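Local atomic coordinates of polyhedrin (Antheraea mylitta cypovirus 4, PDB entry 5A8S), a protein that builds the microcrystalline occlusion bodies, or polyhedra, of an insect virus, which probably encase virus particles and protect them outside the host. Residues V116-N121 with R168-P173; W126-V131 with L183-Q188; T110-G115 with V172-H177. One frame throughout, in Å; residues are numbered along the deposited sequence.

Interaction 1: residues V116-N121 with R168-P173; sequences VIVSFN and RAVYVP
V116, V118 and F120 are joined to V172, V170 and R168 respectively by reciprocal backbone hydrogen bonds. The six bonds define regular antiparallel beta pairing between two inner strands of a six-stranded sheet. Their lengths vary little: V118 N lies 2.8 Å from V170 O, at the short end. At the long end, R168 N is 3.0 Å from F120 O; the segments run 161° apart. Between these pairs lie the non-hydrogen-bonded pairs I117–Y171 and S119–A169, where the strands close up and A169 CA makes a CA-H...O contact of 3.2 Å with V118 O. The amides that turn outward there continue the sheet: I117 and S119 bond to F43 and V41 of strand 38-45, and A169 to R161.

One face carries I117, S119, A169 and Y171, with Y233 and I234 of strand 233-234 packed on I117 and A169. On it N121 ND2, two residues along, donates to S119 OG at 2.9 Å, nearly in its own amide plane, while the S119 hydroxyl bonds onward to A232 O. The other face is mainly apolar: V118, F120 and V172 all touch V131 of strand 130-134. Here V116 and V172 lie side by side, CG2 of V116 being 3.9 Å from CB of V172. V170 holds CG1 in the crowded position between its backbone N and carbonyl carbon (chi1 58°), which sets that methyl 3.8 Å from CB of V118.

Y171, its hydroxyl bonded to Q45 OE1, presents a ring edge to I117: CG1 lies in the ring plane, and CD1 of I117 is 3.7 Å from CD1 of Y171.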
ATOM      1  N   VAL A 116      15.458 -15.173  -5.805  1.00  8.12           N
ATOM      2  CA  VAL A 116      14.282 -15.429  -4.978  1.00  5.99           C
ATOM      3  C   VAL A 116      13.562 -16.692  -5.422  1.00  7.16           C
ATOM      4  O   VAL A 116      13.529 -17.017  -6.602  1.00  8.80           O
ATOM      5  CB  VAL A 116      13.280 -14.244  -5.005  1.00  8.40           C
ATOM      6  CG1 VAL A 116      13.906 -12.982  -4.398  1.00  6.62           C
ATOM      7  CG2 VAL A 116      12.788 -13.977  -6.425  1.00  9.35           C
ATOM      8  N   ILE A 117      13.010 -17.425  -4.462  1.00  8.75           N
ATOM      9  CA  ILE A 117      12.107 -18.515  -4.773  1.00  6.06           C
ATOM     10  C   ILE A 117      10.717 -17.925  -4.616  1.00  9.88           C
ATOM     11  O   ILE A 117      10.373 -17.436  -3.546  1.00 13.07           O
ATOM     12  CB  ILE A 117      12.271 -19.724  -3.808  1.00  8.71           C
ATOM     13  CG1 ILE A 117      13.668 -20.361  -3.923  1.00  9.09           C
ATOM     14  CG2 ILE A 117      11.225 -20.783  -4.113  1.00 11.82           C
ATOM     15  CD1 ILE A 117      14.790 -19.577  -3.221  1.00  9.57           C
ATOM     16  N   VAL A 118       9.925 -17.930  -5.675  1.00  6.94           N
ATOM     17  CA  VAL A 118       8.564 -17.429  -5.569  1.00  8.79           C
ATOM     18  C   VAL A 118       7.604 -18.603  -5.556  1.00  9.36           C
ATOM     19  O   VAL A 118       7.607 -19.425  -6.471  1.00  9.16           O
ATOM     20  CB  VAL A 118       8.201 -16.484  -6.711  1.00 11.90           C
ATOM     21  CG1 VAL A 118       6.833 -15.923  -6.478  1.00  7.96           C
ATOM     22  CG2 VAL A 118       9.228 -15.360  -6.823  1.00  6.73           C
ATOM     23  N   SER A 119       6.790 -18.661  -4.510  1.00  8.30           N
ATOM     24  CA  SER A 119       5.873 -19.764  -4.280  1.00  7.75           C
ATOM     25  C   SER A 119       4.424 -19.276  -4.395  1.00  8.66           C
ATOM     26  O   SER A 119       4.002 -18.402  -3.644  1.00  4.89           O
ATOM     27  CB  SER A 119       6.118 -20.342  -2.884  1.00  6.64           C
ATOM     28  OG  SER A 119       5.182 -21.366  -2.601  1.00  9.28           O
ATOM     29  N   PHE A 120       3.685 -19.843  -5.346  1.00  3.63           N
ATOM     30  CA  PHE A 120       2.283 -19.500  -5.595  1.00  6.39           C
ATOM     31  C   PHE A 120       1.397 -20.655  -5.150  1.00  9.02           C
ATOM     32  O   PHE A 120       1.632 -21.781  -5.571  1.00  7.65           O
ATOM     33  CB  PHE A 120       2.021 -19.334  -7.099  1.00  6.83           C
ATOM     34  CG  PHE A 120       2.744 -18.182  -7.751  1.00  7.63           C
ATOM     35  CD1 PHE A 120       4.051 -18.323  -8.196  1.00  6.38           C
ATOM     36  CD2 PHE A 120       2.092 -16.984  -7.980  1.00  7.68           C
ATOM     37  CE1 PHE A 120       4.708 -17.273  -8.834  1.00  6.87           C
ATOM     38  CE2 PHE A 120       2.743 -15.917  -8.622  1.00  7.28           C
ATOM     39  CZ  PHE A 120       4.048 -16.066  -9.048  1.00  7.66           C
ATOM     40  N   ASN A 121       0.351 -20.382  -4.365  1.00  6.85           N
ATOM     41  CA  ASN A 121      -0.467 -21.457  -3.810  1.00  9.96           C
ATOM     42  C   ASN A 121      -1.941 -21.102  -3.705  1.00  7.82           C
ATOM     43  O   ASN A 121      -2.288 -20.042  -3.209  1.00  7.15           O
ATOM     44  CB  ASN A 121       0.031 -21.843  -2.414  1.00  7.82           C
ATOM     45  CG  ASN A 121       1.535 -22.066  -2.369  1.00 10.09           C
ATOM     46  OD1 ASN A 121       2.008 -23.194  -2.488  1.00  8.05           O
ATOM     47  ND2 ASN A 121       2.289 -20.987  -2.188  1.00 10.15           N
ATOM     48  N   ARG A 168       2.646 -23.914  -7.421  1.00  8.80           N
ATOM     49  CA  ARG A 168       3.789 -23.845  -8.316  1.00  8.17           C
ATOM     50  C   ARG A 168       4.874 -23.013  -7.638  1.00 13.55           C
ATOM     51  O   ARG A 168       4.580 -22.208  -6.765  1.00 10.18           O
ATOM     52  CB  ARG A 168       3.409 -23.190  -9.639  1.00  8.28           C
ATOM     53  CG  ARG A 168       2.421 -24.000 -10.474  1.00  8.37           C
ATOM     54  CD  ARG A 168       2.210 -23.408 -11.863  1.00 11.11           C
ATOM     55  NE  ARG A 168       1.347 -24.276 -12.665  1.00 11.62           N
ATOM     56  CZ  ARG A 168       1.745 -24.965 -13.735  1.00 15.35           C
ATOM     57  NH1 ARG A 168       2.994 -24.866 -14.178  1.00 16.41           N
ATOM     58  NH2 ARG A 168       0.884 -25.741 -14.382  1.00 14.22           N
ATOM     59  N   ALA A 169       6.125 -23.194  -8.044  1.00  7.20           N
ATOM     60  CA  ALA A 169       7.213 -22.395  -7.491  1.00  8.51           C
ATOM     61  C   ALA A 169       8.264 -22.186  -8.555  1.00  7.74           C
ATOM     62  O   ALA A 169       8.430 -23.023  -9.432  1.00  5.37           O
ATOM     63  CB  ALA A 169       7.825 -23.089  -6.273  1.00 11.78           C
ATOM     64  N   VAL A 170       8.983 -21.073  -8.472  1.00  7.51           N
ATOM     65  CA  VAL A 170      10.002 -20.753  -9.458  1.00  8.24           C
ATOM     66  C   VAL A 170      11.205 -20.138  -8.765  1.00  8.09           C
ATOM     67  O   VAL A 170      11.051 -19.413  -7.782  1.00  8.39           O
ATOM     68  CB  VAL A 170       9.474 -19.759 -10.521  1.00 10.94           C
ATOM     69  CG1 VAL A 170       8.976 -18.453  -9.876  1.00  8.46           C
ATOM     70  CG2 VAL A 170      10.549 -19.475 -11.561  1.00 11.12           C
ATOM     71  N   TYR A 171      12.402 -20.440  -9.265  1.00  6.58           N
ATOM     72  CA  TYR A 171      13.604 -19.757  -8.798  1.00  9.39           C
ATOM     73  C   TYR A 171      13.987 -18.687  -9.814  1.00 10.15           C
ATOM     74  O   TYR A 171      14.034 -18.953 -11.016  1.00  8.70           O
ATOM     75  CB  TYR A 171      14.769 -20.725  -8.580  1.00 11.00           C
ATOM     76  CG  TYR A 171      15.995 -20.041  -8.020  1.00  6.14           C
ATOM     77  CD1 TYR A 171      16.036 -19.635  -6.693  1.00  7.82           C
ATOM     78  CD2 TYR A 171      17.098 -19.773  -8.823  1.00  8.13           C
ATOM     79  CE1 TYR A 171      17.155 -19.001  -6.170  1.00 13.14           C
ATOM     80  CE2 TYR A 171      18.229 -19.127  -8.307  1.00 17.28           C
ATOM     81  CZ  TYR A 171      18.242 -18.742  -6.979  1.00 14.95           C
ATOM     82  OH  TYR A 171      19.346 -18.108  -6.443  1.00 13.25           O
ATOM     83  N   VAL A 172      14.250 -17.481  -9.316  1.00  4.25           N
ATOM     84  CA  VAL A 172      14.573 -16.337 -10.162  1.00  7.37           C
ATOM     85  C   VAL A 172      15.910 -15.744  -9.724  1.00 10.24           C
ATOM     86  O   VAL A 172      16.007 -15.123  -8.663  1.00  8.54           O
ATOM     87  CB  VAL A 172      13.481 -15.255 -10.077  1.00  6.77           C
ATOM     88  CG1 VAL A 172      13.851 -14.039 -10.938  1.00  7.72           C
ATOM     89  CG2 VAL A 172      12.135 -15.832 -10.507  1.00  8.04           C
ATOM     90  N   PRO A 173      16.962 -15.970 -10.520  1.00  9.09           N
ATOM     91  CA  PRO A 173      18.252 -15.342 -10.202  1.00 11.08           C
ATOM     92  C   PRO A 173      18.187 -13.825 -10.340  1.00  9.96           C
ATOM     93  O   PRO A 173      17.485 -13.310 -11.211  1.00 10.48           O
ATOM     94  CB  PRO A 173      19.207 -15.928 -11.250  1.00 10.26           C
ATOM     95  CG  PRO A 173      18.534 -17.164 -11.749  1.00 15.19           C
ATOM     96  CD  PRO A 173      17.060 -16.900 -11.658  1.00  7.43           C
TER

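Interaction 2: residues W126-V131 with L183-Q188; sequences WTRARV and LATARQ
R130 and L183 form one antiparallel hydrogen-bonded pair, with R130 N 3.1 Å from L183 O and L183 N 2.9 Å from R130 O, both bonds close to straight (168° at the hydrogen). A129 CA still meets L183 O at 3.5 Å, but the preceding residues W126-R128 diverge, and side chains and water take over the contact.

L183 reaches over the backbone of R128. With chi1 at 170°, CG swings away from the backbone N, and the CD2 branch comes to 3.7 Å from the carbonyl oxygen of R128; its approach to R130 CD is loose. The R130 guanidinium itself makes a cation-pi contact with W150.

At the other end W126 and R187 meet through water. NE1 of W126 and NH2 of R187 are only 3.2 Å apart, yet both are donors, so the proximity is not a bond. Instead one water accepts from both, at 3.0 Å from W126 NE1 and 2.8 Å from R187 NH2, lying in the plane of the indole and of the guanidinium, which are 37° apart. A second water accepts from W126 N and, weakly, from R187 NE. R187 NH2 also donates to I124 O, so this nitrogen is held by both a backbone carbonyl and a water.

The pairing joins edge strand 130-134 to the central strand 179-185 of a three-stranded antiparallel sheet completed by strand 61-66. A129 and A184 rest on F120 of strand 115-121, W126 engages R168 through a cation-pi contact, and L183 and T185 touch N206 and T205 of a neighbouring subunit, at the end of its helix 200-205.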
ATOM      1  N   TRP A 126      -3.324 -19.762 -13.177  1.00  9.30           N
ATOM      2  CA  TRP A 126      -1.960 -20.140 -13.569  1.00 12.96           C
ATOM      3  C   TRP A 126      -1.547 -19.571 -14.919  1.00 11.31           C
ATOM      4  O   TRP A 126      -0.363 -19.494 -15.221  1.00  8.98           O
ATOM      5  CB  TRP A 126      -1.801 -21.659 -13.579  1.00  9.90           C
ATOM      6  CG  TRP A 126      -2.075 -22.259 -12.248  1.00 11.02           C
ATOM      7  CD1 TRP A 126      -3.067 -23.141 -11.931  1.00  8.21           C
ATOM      8  CD2 TRP A 126      -1.363 -21.996 -11.036  1.00 12.76           C
ATOM      9  NE1 TRP A 126      -3.006 -23.456 -10.589  1.00 10.71           N
ATOM     10  CE2 TRP A 126      -1.967 -22.765 -10.020  1.00 13.18           C
ATOM     11  CE3 TRP A 126      -0.268 -21.188 -10.712  1.00 12.08           C
ATOM     12  CZ2 TRP A 126      -1.514 -22.743  -8.700  1.00 13.06           C
ATOM     13  CZ3 TRP A 126       0.184 -21.175  -9.410  1.00 15.58           C
ATOM     14  CH2 TRP A 126      -0.439 -21.947  -8.416  1.00 12.61           C
ATOM     15  N   THR A 127      -2.512 -19.162 -15.730  1.00 10.09           N
ATOM     16  CA  THR A 127      -2.178 -18.621 -17.044  1.00 12.70           C
ATOM     17  C   THR A 127      -1.698 -17.163 -16.964  1.00 16.26           C
ATOM     18  O   THR A 127      -1.041 -16.674 -17.884  1.00 15.48           O
ATOM     19  CB  THR A 127      -3.369 -18.738 -18.027  1.00 16.22           C
ATOM     20  OG1 THR A 127      -4.305 -17.692 -17.778  1.00 12.13           O
ATOM     21  CG2 THR A 127      -4.069 -20.092 -17.884  1.00 11.93           C
ATOM     22  N   ARG A 128      -2.009 -16.472 -15.867  1.00 11.86           N
ATOM     23  CA  ARG A 128      -1.581 -15.077 -15.707  1.00 10.73           C
ATOM     24  C   ARG A 128      -0.795 -14.813 -14.415  1.00 13.30           C
ATOM     25  O   ARG A 128      -0.646 -13.666 -13.990  1.00 16.43           O
ATOM     26  CB  ARG A 128      -2.789 -14.128 -15.821  1.00  7.32           C
ATOM     27  CG  ARG A 128      -3.560 -14.320 -17.136  1.00 10.42           C
ATOM     28  CD  ARG A 128      -4.814 -13.446 -17.216  1.00 15.02           C
ATOM     29  NE  ARG A 128      -4.469 -12.050 -17.467  1.00 13.17           N
ATOM     30  CZ  ARG A 128      -4.433 -11.093 -16.545  1.00 11.71           C
ATOM     31  NH1 ARG A 128      -4.776 -11.346 -15.282  1.00 13.62           N
ATOM     32  NH2 ARG A 128      -4.089  -9.864 -16.897  1.00 14.16           N
ATOM     33  N   ALA A 129      -0.288 -15.873 -13.795  1.00  8.27           N
ATOM     34  CA  ALA A 129       0.613 -15.721 -12.666  1.00  6.87           C
ATOM     35  C   ALA A 129       1.990 -15.346 -13.218  1.00  8.88           C
ATOM     36  O   ALA A 129       2.506 -16.019 -14.104  1.00  8.05           O
ATOM     37  CB  ALA A 129       0.680 -17.015 -11.862  1.00  7.04           C
ATOM     38  N   ARG A 130       2.573 -14.272 -12.700  1.00  7.24           N
ATOM     39  CA  ARG A 130       3.759 -13.690 -13.316  1.00  8.56           C
ATOM     40  C   ARG A 130       4.776 -13.177 -12.307  1.00  7.58           C
ATOM     41  O   ARG A 130       4.423 -12.707 -11.227  1.00  7.65           O
ATOM     42  CB  ARG A 130       3.345 -12.532 -14.218  1.00  7.26           C
ATOM     43  CG  ARG A 130       2.416 -12.948 -15.338  1.00  7.56           C
ATOM     44  CD  ARG A 130       1.726 -11.761 -16.004  1.00  8.35           C
ATOM     45  NE  ARG A 130       1.068 -12.203 -17.230  1.00 10.33           N
ATOM     46  CZ  ARG A 130       0.113 -11.534 -17.872  1.00 20.79           C
ATOM     47  NH1 ARG A 130      -0.316 -10.373 -17.403  1.00 14.86           N
ATOM     48  NH2 ARG A 130      -0.417 -12.039 -18.983  1.00 10.75           N
ATOM     49  N   VAL A 131       6.045 -13.259 -12.690  1.00  6.43           N
ATOM     50  CA  VAL A 131       7.125 -12.661 -11.930  1.00  7.59           C
ATOM     51  C   VAL A 131       8.038 -11.952 -12.920  1.00 10.17           C
ATOM     52  O   VAL A 131       8.175 -12.393 -14.060  1.00  9.87           O
ATOM     53  CB  VAL A 131       7.955 -13.728 -11.177  1.00 10.12           C
ATOM     54  CG1 VAL A 131       9.077 -13.073 -10.364  1.00  8.50           C
ATOM     55  CG2 VAL A 131       7.059 -14.567 -10.277  1.00 14.45           C
ATOM     56  N   LEU A 183       2.652 -10.973  -9.650  1.00  7.22           N
ATOM     57  CA  LEU A 183       1.210 -10.871  -9.821  1.00  9.25           C
ATOM     58  C   LEU A 183       0.592 -12.252  -9.659  1.00  7.61           C
ATOM     59  O   LEU A 183       1.054 -13.216 -10.262  1.00  8.75           O
ATOM     60  CB  LEU A 183       0.855 -10.338 -11.219  1.00  8.10           C
ATOM     61  CG  LEU A 183      -0.650 -10.416 -11.571  1.00  7.76           C
ATOM     62  CD1 LEU A 183      -1.458  -9.482 -10.703  1.00 13.01           C
ATOM     63  CD2 LEU A 183      -0.904 -10.122 -13.043  1.00 16.17           C
ATOM     64  N   ALA A 184      -0.461 -12.337  -8.854  1.00  5.69           N
ATOM     65  CA  ALA A 184      -1.311 -13.523  -8.822  1.00  5.39           C
ATOM     66  C   ALA A 184      -2.748 -13.055  -8.644  1.00  6.19           C
ATOM     67  O   ALA A 184      -2.996 -12.102  -7.907  1.00  8.59           O
ATOM     68  CB  ALA A 184      -0.904 -14.457  -7.679  1.00  7.41           C
ATOM     69  N   THR A 185      -3.690 -13.697  -9.339  1.00  6.16           N
ATOM     70  CA  THR A 185      -5.108 -13.427  -9.132  1.00  8.80           C
ATOM     71  C   THR A 185      -5.866 -14.732  -8.995  1.00 13.58           C
ATOM     72  O   THR A 185      -5.373 -15.793  -9.376  1.00  8.87           O
ATOM     73  CB  THR A 185      -5.754 -12.639 -10.299  1.00 13.31           C
ATOM     74  OG1 THR A 185      -6.093 -13.536 -11.368  1.00 15.99           O
ATOM     75  CG2 THR A 185      -4.828 -11.560 -10.815  1.00 10.81           C
ATOM     76  N   ALA A 186      -7.079 -14.636  -8.462  1.00  6.61           N
ATOM     77  CA  ALA A 186      -7.976 -15.778  -8.376  1.00  8.85           C
ATOM     78  C   ALA A 186      -8.295 -16.271  -9.786  1.00  8.22           C
ATOM     79  O   ALA A 186      -8.393 -15.477 -10.721  1.00  7.28           O
ATOM     80  CB  ALA A 186      -9.260 -15.373  -7.646  1.00  8.29           C
ATOM     81  N   ARG A 187      -8.454 -17.581  -9.931  1.00  7.95           N
ATOM     82  CA  ARG A 187      -8.800 -18.184 -11.211  1.00 12.45           C
ATOM     83  C   ARG A 187     -10.140 -17.635 -11.665  1.00 10.37           C
ATOM     84  O   ARG A 187     -10.982 -17.289 -10.835  1.00 14.69           O
ATOM     85  CB  ARG A 187      -8.872 -19.705 -11.061  1.00 11.37           C
ATOM     86  CG  ARG A 187      -9.053 -20.477 -12.367  1.00 10.71           C
ATOM     87  CD  ARG A 187      -8.843 -21.966 -12.123  1.00  7.38           C
ATOM     88  NE  ARG A 187      -7.563 -22.171 -11.450  1.00  8.11           N
ATOM     89  CZ  ARG A 187      -7.307 -23.130 -10.568  1.00 12.07           C
ATOM     90  NH1 ARG A 187      -8.233 -24.028 -10.244  1.00 10.01           N
ATOM     91  NH2 ARG A 187      -6.112 -23.192 -10.004  1.00  7.64           N
ATOM     92  N   GLN A 188     -10.333 -17.516 -12.976  1.00  9.99           N
ATOM     93  CA  GLN A 188     -11.630 -17.113 -13.499  1.00  7.98           C
ATOM     94  C   GLN A 188     -12.694 -17.984 -12.822  1.00 10.89           C
ATOM     95  O   GLN A 188     -12.482 -19.172 -12.598  1.00  9.88           O
ATOM     96  CB  GLN A 188     -11.683 -17.229 -15.038  1.00  5.66           C
ATOM     97  CG  GLN A 188     -11.689 -18.642 -15.608  1.00 10.35           C
ATOM     98  CD  GLN A 188     -10.297 -19.233 -15.800  1.00 16.61           C
ATOM     99  OE1 GLN A 188      -9.363 -18.911 -15.067  1.00 13.93           O
ATOM    100  NE2 GLN A 188     -10.158 -20.116 -16.790  1.00 13.63           N
TER
HETATM  101  O   HOH W   1      -5.685 -21.596 -13.712  1.00  8.93           O
HETATM  102  O   HOH W   2      -4.461 -24.503  -8.141  1.00 11.15           O

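Interaction 3: residues T110-G115 with V172-H177; sequences TRYPMG and VPLDEH
Y112 and L174 reach each other through contrasting first torsions: the Y112 ring is carried away from its backbone N (chi1 -175°), whereas L174 keeps CG beside its own N and opposite the carbonyl carbon (chi1 -61°). The two side chains cross at about a right angle. L174 CB meets the ring edge, 4.0 Å from Y112 CE2, while L174 CD1 lies 3.8 Å from Y112 OH and 4.0 Å from CG of P113.

Both faces of the Y112 ring are used. E176 CA stands over one in a CH-pi contact, 4.0 Å from the centroid and 24° off the ring normal, while CD of P113 lies over the rim of the opposite face. The hydroxyl bonds to N178 O, fixing the far end of the ring. W68 ties in the same region, since its ring meets that of Y112 and its NE1 donates to E176 O; E176 OE2 in turn accepts from D109 N.

The backbones are linked by a single direct hydrogen bond, L174 N to M114 O at 3.0 Å. It is straight at the hydrogen, although the donor stands well above the carbonyl plane. A water donates to L174 O at 2.8 Å and weakly to P113 O, extending the connection. Toward the strand, G115 CA comes 3.1 Å from V172 O.

Within 172-177, D175 OD1 accepts H177 ND1, at 2.7 Å, on its syn lone pair, and H177 N on the anti side, tilted well out of the carboxylate plane. The bond from H177 N closes an Asx turn two residues after the strand ends at P173. Overall the contact is the end of an antiparallel strand pair, where the non-hydrogen-bonded pair G115–P173 gives way to two packed loops.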
ATOM      1  N   THR A 110      26.657  -7.125   0.189  1.00  5.82           N
ATOM      2  CA  THR A 110      26.463  -8.570   0.335  1.00  8.90           C
ATOM      3  C   THR A 110      25.127  -8.923   0.981  1.00 10.08           C
ATOM      4  O   THR A 110      24.759 -10.093   1.077  1.00  9.31           O
ATOM      5  CB  THR A 110      27.622  -9.241   1.101  1.00  8.29           C
ATOM      6  OG1 THR A 110      27.778  -8.625   2.378  1.00 13.55           O
ATOM      7  CG2 THR A 110      28.937  -9.115   0.306  1.00  7.20           C
ATOM      8  N   ARG A 111      24.400  -7.898   1.405  1.00  7.51           N
ATOM      9  CA  ARG A 111      23.028  -8.057   1.862  1.00  9.06           C
ATOM     10  C   ARG A 111      22.052  -8.213   0.703  1.00  6.79           C
ATOM     11  O   ARG A 111      20.880  -8.519   0.913  1.00  7.88           O
ATOM     12  CB  ARG A 111      22.607  -6.835   2.682  1.00  7.68           C
ATOM     13  CG  ARG A 111      23.354  -6.663   3.987  1.00  8.74           C
ATOM     14  CD  ARG A 111      22.945  -5.351   4.648  1.00  8.82           C
ATOM     15  NE  ARG A 111      23.191  -4.202   3.777  1.00  9.44           N
ATOM     16  CZ  ARG A 111      22.708  -2.987   4.000  1.00  7.91           C
ATOM     17  NH1 ARG A 111      21.950  -2.765   5.064  1.00  8.49           N
ATOM     18  NH2 ARG A 111      22.987  -1.992   3.170  1.00 10.41           N
ATOM     19  N   TYR A 112      22.493  -7.979  -0.526  1.00  8.58           N
ATOM     20  CA  TYR A 112      21.566  -8.110  -1.650  1.00  7.76           C
ATOM     21  C   TYR A 112      21.444  -9.589  -2.037  1.00  8.80           C
ATOM     22  O   TYR A 112      22.444 -10.300  -2.077  1.00  9.77           O
ATOM     23  CB  TYR A 112      22.009  -7.268  -2.856  1.00  9.15           C
ATOM     24  CG  TYR A 112      20.978  -7.323  -3.956  1.00  7.81           C
ATOM     25  CD1 TYR A 112      19.910  -6.446  -3.970  1.00  9.95           C
ATOM     26  CD2 TYR A 112      21.047  -8.296  -4.944  1.00  8.40           C
ATOM     27  CE1 TYR A 112      18.936  -6.520  -4.955  1.00 10.81           C
ATOM     28  CE2 TYR A 112      20.091  -8.377  -5.932  1.00  9.56           C
ATOM     29  CZ  TYR A 112      19.032  -7.491  -5.926  1.00 14.08           C
ATOM     30  OH  TYR A 112      18.075  -7.563  -6.908  1.00 11.89           O
ATOM     31  N   PRO A 113      20.220 -10.061  -2.327  1.00  8.65           N
ATOM     32  CA  PRO A 113      20.043 -11.510  -2.501  1.00  3.98           C
ATOM     33  C   PRO A 113      20.555 -12.033  -3.844  1.00  7.99           C
ATOM     34  O   PRO A 113      20.634 -11.290  -4.821  1.00  6.80           O
ATOM     35  CB  PRO A 113      18.533 -11.686  -2.386  1.00  5.95           C
ATOM     36  CG  PRO A 113      17.978 -10.384  -2.899  1.00  7.17           C
ATOM     37  CD  PRO A 113      18.944  -9.327  -2.454  1.00  8.64           C
ATOM     38  N   MET A 114      20.919 -13.309  -3.876  1.00  7.18           N
ATOM     39  CA  MET A 114      21.373 -13.955  -5.105  1.00 10.05           C
ATOM     40  C   MET A 114      20.210 -14.322  -6.023  1.00  8.71           C
ATOM     41  O   MET A 114      20.383 -14.494  -7.231  1.00 11.37           O
ATOM     42  CB  MET A 114      22.184 -15.201  -4.739  1.00  9.59           C
ATOM     43  CG  MET A 114      23.190 -14.901  -3.635  1.00 10.49           C
ATOM     44  SD  MET A 114      24.468 -16.138  -3.458  1.00 13.71           S
ATOM     45  CE  MET A 114      23.563 -17.432  -2.605  1.00  9.55           C
ATOM     46  N   GLY A 115      19.021 -14.433  -5.443  1.00  9.78           N
ATOM     47  CA  GLY A 115      17.828 -14.789  -6.194  1.00  7.74           C
ATOM     48  C   GLY A 115      16.649 -14.952  -5.254  1.00  8.43           C
ATOM     49  O   GLY A 115      16.814 -14.860  -4.037  1.00  7.28           O
ATOM     50  N   VAL A 172      14.250 -17.481  -9.316  1.00  4.25           N
ATOM     51  CA  VAL A 172      14.573 -16.337 -10.162  1.00  7.37           C
ATOM     52  C   VAL A 172      15.910 -15.744  -9.724  1.00 10.24           C
ATOM     53  O   VAL A 172      16.007 -15.123  -8.663  1.00  8.54           O
ATOM     54  CB  VAL A 172      13.481 -15.255 -10.077  1.00  6.77           C
ATOM     55  CG1 VAL A 172      13.851 -14.039 -10.938  1.00  7.72           C
ATOM     56  CG2 VAL A 172      12.135 -15.832 -10.507  1.00  8.04           C
ATOM     57  N   PRO A 173      16.962 -15.970 -10.520  1.00  9.09           N
ATOM     58  CA  PRO A 173      18.252 -15.342 -10.202  1.00 11.08           C
ATOM     59  C   PRO A 173      18.187 -13.825 -10.340  1.00  9.96           C
ATOM     60  O   PRO A 173      17.485 -13.310 -11.211  1.00 10.48           O
ATOM     61  CB  PRO A 173      19.207 -15.928 -11.250  1.00 10.26           C
ATOM     62  CG  PRO A 173      18.534 -17.164 -11.749  1.00 15.19           C
ATOM     63  CD  PRO A 173      17.060 -16.900 -11.658  1.00  7.43           C
ATOM     64  N   LEU A 174      18.916 -13.116  -9.488  1.00  6.93           N
ATOM     65  CA  LEU A 174      18.935 -11.654  -9.524  1.00 11.72           C
ATOM     66  C   LEU A 174      20.363 -11.161  -9.618  1.00 11.72           C
ATOM     67  O   LEU A 174      21.253 -11.758  -9.032  1.00 12.12           O
ATOM     68  CB  LEU A 174      18.318 -11.070  -8.248  1.00  9.45           C
ATOM     69  CG  LEU A 174      16.861 -11.433  -7.972  1.00 10.09           C
ATOM     70  CD1 LEU A 174      16.480 -10.946  -6.589  1.00  8.49           C
ATOM     71  CD2 LEU A 174      15.951 -10.846  -9.032  1.00  8.78           C
ATOM     72  N   ASP A 175      20.589 -10.077 -10.348  1.00  7.57           N
ATOM     73  CA  ASP A 175      21.851  -9.357 -10.193  1.00 10.34           C
ATOM     74  C   ASP A 175      21.552  -8.108  -9.368  1.00 11.37           C
ATOM     75  O   ASP A 175      20.393  -7.841  -9.040  1.00  7.20           O
ATOM     76  CB  ASP A 175      22.576  -9.096 -11.531  1.00 11.95           C
ATOM     77  CG  ASP A 175      22.057  -7.877 -12.296  1.00 15.08           C
ATOM     78  OD1 ASP A 175      21.352  -7.029 -11.718  1.00 16.08           O
ATOM     79  OD2 ASP A 175      22.403  -7.756 -13.496  1.00 15.78           O
ATOM     80  N   GLU A 176      22.588  -7.369  -9.000  1.00  5.75           N
ATOM     81  CA  GLU A 176      22.450  -6.385  -7.941  1.00  6.89           C
ATOM     82  C   GLU A 176      21.555  -5.192  -8.312  1.00  9.57           C
ATOM     83  O   GLU A 176      21.096  -4.471  -7.427  1.00  8.06           O
ATOM     84  CB  GLU A 176      23.824  -5.883  -7.494  1.00  9.06           C
ATOM     85  CG  GLU A 176      23.764  -5.045  -6.242  1.00  8.10           C
ATOM     86  CD  GLU A 176      25.113  -4.508  -5.848  1.00  7.70           C
ATOM     87  OE1 GLU A 176      26.033  -4.529  -6.698  1.00 10.09           O
ATOM     88  OE2 GLU A 176      25.250  -4.076  -4.687  1.00  7.96           O
ATOM     89  N   HIS A 177      21.289  -4.978  -9.599  1.00  8.60           N
ATOM     90  CA  HIS A 177      20.431  -3.858  -9.968  1.00  9.82           C
ATOM     91  C   HIS A 177      18.958  -4.257 -10.157  1.00  8.91           C
ATOM     92  O   HIS A 177      18.148  -3.446 -10.589  1.00 11.03           O
ATOM     93  CB  HIS A 177      20.993  -3.107 -11.184  1.00 14.09           C
ATOM     94  CG  HIS A 177      20.404  -3.519 -12.499  1.00  8.08           C
ATOM     95  ND1 HIS A 177      20.531  -4.787 -13.015  1.00 10.26           N
ATOM     96  CD2 HIS A 177      19.728  -2.800 -13.429  1.00 13.66           C
ATOM     97  CE1 HIS A 177      19.941  -4.847 -14.192  1.00 14.85           C
ATOM     98  NE2 HIS A 177      19.442  -3.653 -14.468  1.00 16.13           N
TER
HETATM   99  O   HOH W   3      23.137 -11.555  -6.979  1.00 10.42           O

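Along the chain the segments run 110-115, 116-121, 126-131, then 168-173, overlapping 172-177, and finally 183-188. Interaction 3 continues the strand pairing of interaction 1 by one pair, G115–P173, then passes into loops; the two share V172 and P173, their centres are about 14 Å apart, and V116 CG1 meets L174 CD1 where they join. Interaction 2 lies in the three-stranded sheet, its centre about 13 Å from that of interaction 1 and 24 Å from that of interaction 3. F120 bridges the two sheets, its ring touching V131 and L183. Strands 115-121 and 167-173 are each followed in sequence by a strand of the other sheet, so the chain passes twice between the two sheets.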